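Local coordinates for glyoxalase family protein (Bacillus cereus, PDB 1ZSW), which is of unknown function but binds zinc and belongs to the glyoxalase/bleomycin resistance protein/dioxygenase superfamily, at residues 45-50 with 125-130; 249-254 with 258-263; 283-288 with 293-298. All coordinates share one frame; numbering follows the deposited sequence. Where two conformers were deposited one is given.

Contact 1. Residues 45-50 with 125-130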
# COMPACT_ATOMS: atom_id res chain seq x y z
N ASN A 45 -0.19 -12.38 11.00
CA ASN A 45 0.83 -11.84 11.88
C ASN A 45 2.14 -12.62 11.78
O ASN A 45 3.19 -12.02 11.68
CB ASN A 45 0.29 -11.83 13.32
CG ASN A 45 1.31 -11.29 14.34
OD1 ASN A 45 1.81 -12.06 15.18
ND2 ASN A 45 1.62 -10.00 14.27
N HIS A 46 2.06 -13.95 11.75
CA HIS A 46 3.27 -14.72 11.66
C HIS A 46 4.00 -14.38 10.35
O HIS A 46 5.20 -14.13 10.35
CB HIS A 46 3.01 -16.22 11.78
CG HIS A 46 4.27 -17.02 11.63
ND1 HIS A 46 5.22 -17.09 12.63
CD2 HIS A 46 4.76 -17.72 10.58
CE1 HIS A 46 6.24 -17.82 12.21
NE2 HIS A 46 5.98 -18.22 10.97
N PHE A 47 3.27 -14.31 9.25
CA PHE A 47 3.94 -14.08 7.98
C PHE A 47 4.57 -12.70 7.86
O PHE A 47 5.75 -12.58 7.48
CB PHE A 47 2.96 -14.29 6.82
CG PHE A 47 3.62 -14.31 5.49
CD1 PHE A 47 4.29 -15.45 5.04
CD2 PHE A 47 3.62 -13.18 4.69
CE1 PHE A 47 4.91 -15.46 3.80
CE2 PHE A 47 4.23 -13.17 3.43
CZ PHE A 47 4.87 -14.33 2.98
N TYR A 48 3.80 -11.65 8.19
CA TYR A 48 4.30 -10.28 7.92
C TYR A 48 5.31 -9.80 8.94
O TYR A 48 6.23 -9.06 8.62
CB TYR A 48 3.12 -9.28 7.69
CG TYR A 48 2.49 -9.65 6.37
CD1 TYR A 48 1.46 -10.58 6.31
CD2 TYR A 48 3.07 -9.20 5.19
CE1 TYR A 48 0.94 -11.04 5.06
CE2 TYR A 48 2.56 -9.63 3.95
CZ TYR A 48 1.52 -10.55 3.91
OH TYR A 48 1.06 -10.98 2.66
N LYS A 49 5.18 -10.28 10.17
CA LYS A 49 6.11 -9.89 11.23
C LYS A 49 7.25 -10.89 11.34
O LYS A 49 8.39 -10.51 11.20
CB LYS A 49 5.36 -9.76 12.56
CG LYS A 49 6.26 -9.36 13.73
CD LYS A 49 5.44 -9.08 14.99
CE LYS A 49 4.77 -10.34 15.48
NZ LYS A 49 5.72 -11.31 16.10
N ASN A 50 6.95 -12.16 11.53
CA ASN A 50 8.05 -13.12 11.76
C ASN A 50 8.82 -13.50 10.50
O ASN A 50 10.05 -13.55 10.53
CB ASN A 50 7.55 -14.35 12.52
CG ASN A 50 7.02 -13.97 13.90
OD1 ASN A 50 5.90 -14.29 14.25
ND2 ASN A 50 7.82 -13.21 14.64
N PHE A 125 11.32 -21.00 5.20
CA PHE A 125 9.98 -20.87 5.71
C PHE A 125 8.88 -21.42 4.81
O PHE A 125 7.69 -21.23 5.09
CB PHE A 125 9.70 -19.40 6.06
CG PHE A 125 10.32 -18.97 7.36
CD1 PHE A 125 11.57 -18.37 7.36
CD2 PHE A 125 9.66 -19.17 8.56
CE1 PHE A 125 12.15 -17.97 8.55
CE2 PHE A 125 10.23 -18.76 9.76
CZ PHE A 125 11.47 -18.16 9.76
N ASP A 126 9.27 -22.12 3.74
CA ASP A 126 8.33 -22.72 2.80
C ASP A 126 7.37 -21.71 2.18
O ASP A 126 6.18 -22.00 1.96
CB ASP A 126 7.57 -23.89 3.43
CG ASP A 126 8.47 -25.09 3.70
OD1 ASP A 126 9.35 -25.38 2.86
OD2 ASP A 126 8.28 -25.73 4.76
N VAL A 127 7.90 -20.53 1.89
CA VAL A 127 7.16 -19.51 1.19
C VAL A 127 7.24 -19.77 -0.30
O VAL A 127 8.34 -19.96 -0.84
CB VAL A 127 7.77 -18.11 1.46
CG1 VAL A 127 6.98 -17.03 0.70
CG2 VAL A 127 7.80 -17.83 2.98
N LYS A 128 6.09 -19.72 -0.96
CA LYS A 128 6.04 -19.77 -2.42
C LYS A 128 6.82 -18.61 -3.04
O LYS A 128 6.59 -17.45 -2.70
CB LYS A 128 4.59 -19.80 -2.89
CG LYS A 128 4.42 -19.77 -4.41
CD LYS A 128 2.99 -20.14 -4.79
CE LYS A 128 2.70 -19.86 -6.27
NZ LYS A 128 3.32 -20.85 -7.17
N HIS A 129 7.77 -18.91 -3.93
CA HIS A 129 8.60 -17.86 -4.51
C HIS A 129 9.17 -18.28 -5.84
O HIS A 129 9.26 -19.49 -6.13
CB HIS A 129 9.76 -17.46 -3.58
CG HIS A 129 10.74 -18.57 -3.35
ND1 HIS A 129 10.47 -19.64 -2.54
CD2 HIS A 129 11.99 -18.77 -3.84
CE1 HIS A 129 11.50 -20.46 -2.53
NE2 HIS A 129 12.44 -19.96 -3.31
N SER A 130 9.55 -17.28 -6.62
CA SER A 130 10.06 -17.44 -7.98
C SER A 130 11.56 -17.66 -7.92
O SER A 130 12.16 -17.76 -6.85
CB SER A 130 9.71 -16.20 -8.80
OG SER A 130 10.55 -15.07 -8.51
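The Phe47 ring meets Val127 at its edge: CG2 of the valine lies near the ring plane, 3.8 Å from Phe47 CE1, while Val127 CG1 sits 4.0 Å from the same carbon, so that both methyls face the CE1 corner of the ring edge. Within its own helix, the ring directs another part of its edge to CD1 of Tyr48, and Phe47 CD2 in turn lies over one face of the tyrosine ring. The contact joins helix 41-51 to the Schellman motif that closes helix 112-124, in which Asp126, with positive phi, is the C-prime residue and the backbone N atoms of Val127 and Asp126 return to the carbonyls of Phe122 and Glu123. A second, looser aromatic approach flanks the first. His46 NE2 comes to 4.5 Å from Phe125 CE2, the two rings meeting obliquely near the protein surface.

Phe47 has CG anti to its own N (chi1 -169°), which carries the ring off the side of the helix and across to Val127. Val51, one turn further along the same helix, touches both Phe125 and Val127, and Phe143 of strand 138-144 packs on Phe47. A polar link runs alongside, from Arg121 NH1 of helix 112-124 to the carbonyl O of Asn50. Beyond the Schellman turn the chain enters the short strand 128-129, and here the imidazole of His129 folds back on the backbone: its ND1 donates to Val127 O at 2.7 Å, with an N-H...O angle of 167° and the acceptor close to the ring plane.

Contact 2. Residues 249-254 with 258-263; sequences IRVKND and AYWEEQ
Val251 and Trp260 bring their side chains past one another in opposite directions, and the touch is made by a single methyl against the pyrrole part of the indole. Val251 CG1 stands 3.5 Å from Trp260 CD1 and 3.8 Å from Trp260 NE1, approaching the ring obliquely. Trp260 has its CG anti to the carbonyl carbon (chi1 -70°), which sets the CD1-NE1 side of the indole against CG1 of Val251. On Val251 the methyl that reaches the indole is the one beside the backbone N, whereas CG2 is wedged between N and the carbonyl carbon. Both side chains are buried, so this is a small apolar junction between the end of a strand and the first turns of the helix that follows it. Tyr259 CE1 lies over one face of the indole, offset toward its rim, an aromatic neighbour from within the helix.

The other link is the backbone of the helix itself. Ala258 N donates to Asp254 O at 3.0 Å and an N-H...O angle of 162°, an i to i+4 bond of the first turn. The methyl of Ala258 also rests near that oxygen, with CB 3.6 Å from Asp254 O. Asn253 is the N-cap, its OD1 accepting from Glu256 N. The side chain of Asp254 leaves its CA directed away from 258-263, and its OD2 forms a salt bridge with Lys281 NZ.

Strand 244-251 and helix 254-266, which folds back over the sheet, form the opening beta-alpha step of a beta-alpha-beta-beta-beta module of the vicinal oxygen chelate family. Ile295 of the adjacent strand 292-300 touches both Val251 and Trp260, while Ile201, ending helix 191-201, and Phe202, just after it, also touch the indole.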
# COMPACT_ATOMS: atom_id res chain seq x y z
N ILE A 249 -2.43 6.82 -1.78
CA ILE A 249 -1.30 7.66 -2.20
C ILE A 249 -1.17 8.85 -1.27
O ILE A 249 -2.14 9.25 -0.67
CB ILE A 249 -1.41 8.12 -3.67
CG1 ILE A 249 -2.61 9.04 -3.89
CG2 ILE A 249 -1.54 6.85 -4.59
CD1 ILE A 249 -2.90 9.51 -5.38
N ARG A 250 0.05 9.41 -1.20
CA ARG A 250 0.40 10.42 -0.21
C ARG A 250 0.11 11.82 -0.67
O ARG A 250 0.49 12.21 -1.78
CB ARG A 250 1.91 10.38 0.11
CG ARG A 250 2.33 9.06 0.76
CD ARG A 250 3.85 8.94 0.76
NE ARG A 250 4.48 10.10 1.44
CZ ARG A 250 5.77 10.41 1.37
NH1 ARG A 250 6.63 9.66 0.67
NH2 ARG A 250 6.19 11.49 2.01
N VAL A 251 -0.47 12.61 0.25
CA VAL A 251 -0.44 14.08 0.08
C VAL A 251 0.12 14.73 1.35
O VAL A 251 0.14 14.12 2.39
CB VAL A 251 -1.81 14.64 -0.33
CG1 VAL A 251 -2.29 13.91 -1.60
CG2 VAL A 251 -2.79 14.53 0.83
N LYS A 252 0.63 15.95 1.23
CA LYS A 252 1.36 16.59 2.32
C LYS A 252 0.50 16.99 3.50
O LYS A 252 0.93 16.88 4.63
CB LYS A 252 2.10 17.82 1.78
CG LYS A 252 3.05 18.42 2.78
CD LYS A 252 3.61 19.68 2.18
CE LYS A 252 4.84 20.11 2.92
NZ LYS A 252 5.36 21.33 2.26
N ASN A 253 -0.69 17.48 3.23
CA ASN A 253 -1.53 18.10 4.27
C ASN A 253 -2.98 18.19 3.84
O ASN A 253 -3.37 17.77 2.74
CB ASN A 253 -0.99 19.52 4.59
CG ASN A 253 -0.85 20.35 3.36
OD1 ASN A 253 -1.69 20.30 2.45
ND2 ASN A 253 0.26 21.10 3.27
N ASP A 254 -3.81 18.74 4.72
CA ASP A 254 -5.23 18.84 4.45
C ASP A 254 -5.56 19.76 3.28
O ASP A 254 -6.57 19.58 2.61
CB ASP A 254 -5.98 19.34 5.70
CG ASP A 254 -6.02 18.33 6.82
OD1 ASP A 254 -5.62 17.16 6.62
OD2 ASP A 254 -6.42 18.72 7.94
N ALA A 258 -7.80 18.59 0.11
CA ALA A 258 -8.97 19.30 -0.42
C ALA A 258 -8.85 19.64 -1.91
O ALA A 258 -9.82 19.55 -2.65
CB ALA A 258 -9.24 20.58 0.38
N TYR A 259 -7.64 19.99 -2.34
CA TYR A 259 -7.37 20.24 -3.74
C TYR A 259 -7.68 19.00 -4.58
O TYR A 259 -8.38 19.08 -5.58
CB TYR A 259 -5.92 20.68 -3.95
CG TYR A 259 -5.49 20.60 -5.40
CD1 TYR A 259 -4.82 19.48 -5.88
CD2 TYR A 259 -5.78 21.64 -6.29
CE1 TYR A 259 -4.43 19.35 -7.21
CE2 TYR A 259 -5.39 21.53 -7.66
CZ TYR A 259 -4.70 20.39 -8.10
OH TYR A 259 -4.32 20.26 -9.43
N TRP A 260 -7.20 17.84 -4.12
CA TRP A 260 -7.43 16.61 -4.87
C TRP A 260 -8.88 16.18 -4.86
O TRP A 260 -9.35 15.65 -5.85
CB TRP A 260 -6.50 15.48 -4.37
CG TRP A 260 -5.06 15.72 -4.74
CD1 TRP A 260 -4.02 15.94 -3.89
CD2 TRP A 260 -4.52 15.82 -6.07
NE1 TRP A 260 -2.85 16.15 -4.61
CE2 TRP A 260 -3.13 16.09 -5.95
CE3 TRP A 260 -5.08 15.75 -7.34
CZ2 TRP A 260 -2.29 16.25 -7.06
CZ3 TRP A 260 -4.24 15.89 -8.47
CH2 TRP A 260 -2.86 16.17 -8.30
N GLU A 261 -9.58 16.43 -3.76
CA GLU A 261 -11.01 16.15 -3.74
C GLU A 261 -11.72 16.91 -4.84
O GLU A 261 -12.51 16.35 -5.57
CB GLU A 261 -11.66 16.47 -2.42
CG GLU A 261 -13.13 16.08 -2.51
CD GLU A 261 -13.81 16.04 -1.18
OE1 GLU A 261 -13.51 16.89 -0.32
OE2 GLU A 261 -14.64 15.12 -1.01
N GLU A 262 -11.39 18.19 -4.98
CA GLU A 262 -11.92 18.98 -6.08
C GLU A 262 -11.57 18.44 -7.47
O GLU A 262 -12.44 18.33 -8.34
CB GLU A 262 -11.44 20.42 -5.94
CG GLU A 262 -11.96 21.33 -7.00
CD GLU A 262 -13.42 21.74 -6.81
OE1 GLU A 262 -14.08 21.26 -5.84
OE2 GLU A 262 -13.89 22.56 -7.65
N GLN A 263 -10.31 18.07 -7.70
CA GLN A 263 -9.94 17.48 -8.98
C GLN A 263 -10.69 16.21 -9.35
O GLN A 263 -11.09 16.01 -10.51
CB GLN A 263 -8.42 17.24 -9.03
CG GLN A 263 -7.61 18.51 -8.79
CD GLN A 263 -7.95 19.61 -9.80
OE1 GLN A 263 -8.34 20.72 -9.42
NE2 GLN A 263 -7.82 19.31 -11.07

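Contact 3. Residues 283-288 with 293-298; sequences LYFRES and FEIATD. With ZN (zinc ion), chain B.
Glu294 and Tyr284 lie side by side, pointing the same way from neighbouring strands of an antiparallel beta hairpin, the carboxylate stacked on the phenol ring with planes 22° apart. Glu294 CG sits over the ring face, a CH-pi contact 3.9 Å from the Tyr284 centroid. An extended chain (chi1 177°, chi2 -175°) carries the carboxylate to the zinc ion, which Glu294 OE1 binds at 2.0 Å; His33 and His246 are the other protein ligands. The second oxygen, OE2, accepts from Ser282 OG, a second-shell bond that probably fixes the rotation of the carboxylate. Tyr284 OH is 3.1 Å from Glu294 OE2 and is hydrogen-bonded to Arg277 NE.

The backbones are paired through two hydrogen-bonded pairs with Tyr284 and Glu294 as the non-hydrogen-bonded pair between them. Leu283 N donates to Ile295 O, and Ile295 N returns a bond of 2.8 Å to Leu283 O. Phe285 and Phe293 exchange bonds in the same manner, Phe293 N reaching Phe285 O at 2.8 Å. Nearer the turn, both carboxylate oxygens of Glu287 are engaged by backbone N atoms, OE1 by Asn289 and OE2 by Ile291, while its CG meets the edge of the Phe293 ring 3.6 Å from CE1.

The side chains of Leu283, Phe285, Phe293 and Ile295 lie on the face away from the metal. Phe293 CB lies over one face of the Phe285 ring in a CH-pi contact, 3.7 Å from CE2; the two rings are nearly parallel but slid apart, hardly overlapping. This hairpin closes the beta-alpha-beta-beta-beta module, its last strand bringing Glu294 to the metal. Helix 254-266 supplies Leu257 and Glu261 against Leu283 and Val264 against Phe285, and strand 244-251, paired with strand 292-300 on its other edge, adds Leu247 against Phe293.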
# COMPACT_ATOMS: atom_id res chain seq x y z
N LEU A 283 -9.60 10.53 1.57
CA LEU A 283 -10.82 10.36 0.83
C LEU A 283 -10.63 9.18 -0.10
O LEU A 283 -9.48 8.83 -0.42
CB LEU A 283 -11.18 11.62 0.06
CG LEU A 283 -10.30 11.96 -1.14
CD1 LEU A 283 -10.72 11.33 -2.44
CD2 LEU A 283 -10.32 13.50 -1.28
N TYR A 284 -11.72 8.53 -0.45
CA TYR A 284 -11.67 7.39 -1.36
C TYR A 284 -12.45 7.69 -2.64
O TYR A 284 -13.47 8.38 -2.64
CB TYR A 284 -12.33 6.16 -0.70
CG TYR A 284 -11.70 5.75 0.62
CD1 TYR A 284 -10.83 4.64 0.72
CD2 TYR A 284 -11.97 6.48 1.79
CE1 TYR A 284 -10.30 4.29 1.98
CE2 TYR A 284 -11.44 6.17 3.01
CZ TYR A 284 -10.60 5.09 3.11
OH TYR A 284 -10.12 4.86 4.39
N PHE A 285 -12.01 7.10 -3.75
CA PHE A 285 -12.80 7.18 -4.99
C PHE A 285 -12.44 5.97 -5.82
O PHE A 285 -11.32 5.42 -5.69
CB PHE A 285 -12.53 8.49 -5.78
CG PHE A 285 -11.16 8.55 -6.44
CD1 PHE A 285 -11.00 8.20 -7.78
CD2 PHE A 285 -10.05 8.91 -5.70
CE1 PHE A 285 -9.71 8.25 -8.37
CE2 PHE A 285 -8.78 8.98 -6.28
CZ PHE A 285 -8.63 8.63 -7.61
N ARG A 286 -13.39 5.53 -6.64
CA ARG A 286 -13.13 4.44 -7.60
C ARG A 286 -12.98 5.03 -8.98
O ARG A 286 -13.74 5.96 -9.37
CB ARG A 286 -14.28 3.45 -7.60
CG ARG A 286 -14.24 2.51 -6.51
CD ARG A 286 -15.13 1.30 -6.74
NE ARG A 286 -15.26 0.63 -5.45
CZ ARG A 286 -14.50 -0.35 -5.00
NH1 ARG A 286 -13.52 -0.88 -5.73
NH2 ARG A 286 -14.73 -0.83 -3.77
N GLU A 287 -12.00 4.52 -9.73
CA GLU A 287 -11.87 5.01 -11.11
C GLU A 287 -12.68 4.16 -12.10
O GLU A 287 -13.42 3.26 -11.70
CB GLU A 287 -10.41 5.23 -11.51
CG GLU A 287 -9.49 4.06 -11.41
CD GLU A 287 -9.83 2.98 -12.42
OE1 GLU A 287 -9.54 3.15 -13.65
OE2 GLU A 287 -10.42 1.96 -11.98
N SER A 288 -12.51 4.45 -13.38
CA SER A 288 -13.32 3.85 -14.44
C SER A 288 -13.38 2.31 -14.39
O SER A 288 -14.42 1.73 -14.66
CB SER A 288 -12.79 4.30 -15.82
OG SER A 288 -12.38 5.66 -15.81
N PHE A 293 -9.08 3.81 -5.02
CA PHE A 293 -7.93 4.56 -4.59
C PHE A 293 -8.29 5.36 -3.33
O PHE A 293 -9.47 5.74 -3.13
CB PHE A 293 -7.56 5.59 -5.65
CG PHE A 293 -6.79 5.04 -6.79
CD1 PHE A 293 -7.41 4.86 -7.99
CD2 PHE A 293 -5.42 4.79 -6.68
CE1 PHE A 293 -6.70 4.41 -9.11
CE2 PHE A 293 -4.71 4.32 -7.81
CZ PHE A 293 -5.38 4.11 -9.02
N GLU A 294 -7.29 5.61 -2.50
CA GLU A 294 -7.48 6.50 -1.36
C GLU A 294 -6.40 7.56 -1.46
O GLU A 294 -5.26 7.29 -1.87
CB GLU A 294 -7.36 5.68 -0.09
CG GLU A 294 -7.45 6.50 1.23
CD GLU A 294 -7.22 5.64 2.45
OE1 GLU A 294 -6.80 4.47 2.32
OE2 GLU A 294 -7.48 6.16 3.57
N ILE A 295 -6.74 8.79 -1.06
CA ILE A 295 -5.75 9.86 -1.02
C ILE A 295 -5.61 10.22 0.46
O ILE A 295 -6.60 10.59 1.08
CB ILE A 295 -6.25 11.10 -1.82
CG1 ILE A 295 -6.65 10.66 -3.23
CG2 ILE A 295 -5.14 12.18 -1.89
CD1 ILE A 295 -7.17 11.79 -4.15
N ALA A 296 -4.41 10.08 1.02
CA ALA A 296 -4.22 10.18 2.47
C ALA A 296 -3.14 11.18 2.81
O ALA A 296 -2.05 11.20 2.20
CB ALA A 296 -3.88 8.82 3.09
N THR A 297 -3.38 11.97 3.86
CA THR A 297 -2.30 12.83 4.35
C THR A 297 -1.17 12.06 5.05
O THR A 297 -1.38 11.02 5.71
CB THR A 297 -2.86 13.92 5.32
OG1 THR A 297 -3.37 13.30 6.52
CG2 THR A 297 -3.95 14.75 4.63
N ASP A 298 0.05 12.58 4.93
CA ASP A 298 1.23 11.96 5.56
C ASP A 298 1.11 11.93 7.07
O ASP A 298 1.49 10.96 7.71
CB ASP A 298 2.52 12.70 5.17
CG ASP A 298 3.09 12.23 3.83
OD1 ASP A 298 2.70 11.17 3.31
OD2 ASP A 298 3.99 12.93 3.31
ZN ZN B . -6.66 2.94 3.63

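In the fold
Contacts 1, 2 and 3 follow one another in series along the chain, the first in the N-terminal glyoxalase-type half and the other two in the C-terminal one. Contacts 2 and 3 have centres about 9 Å apart and share neighbouring strands 244-251 and 292-300 of one mixed sheet; the salt bridge of Arg250 with Asp298 and a probable backbone hydrogen bond from Ile249 N to Glu294 O join them. Contact 1 lies on the opposite side of the chain's centre, about 35 Å from contact 2 and 29 Å from contact 3, centre to centre. The zinc site draws on both halves, His33 coming from the first and His246 and Glu294 from the second.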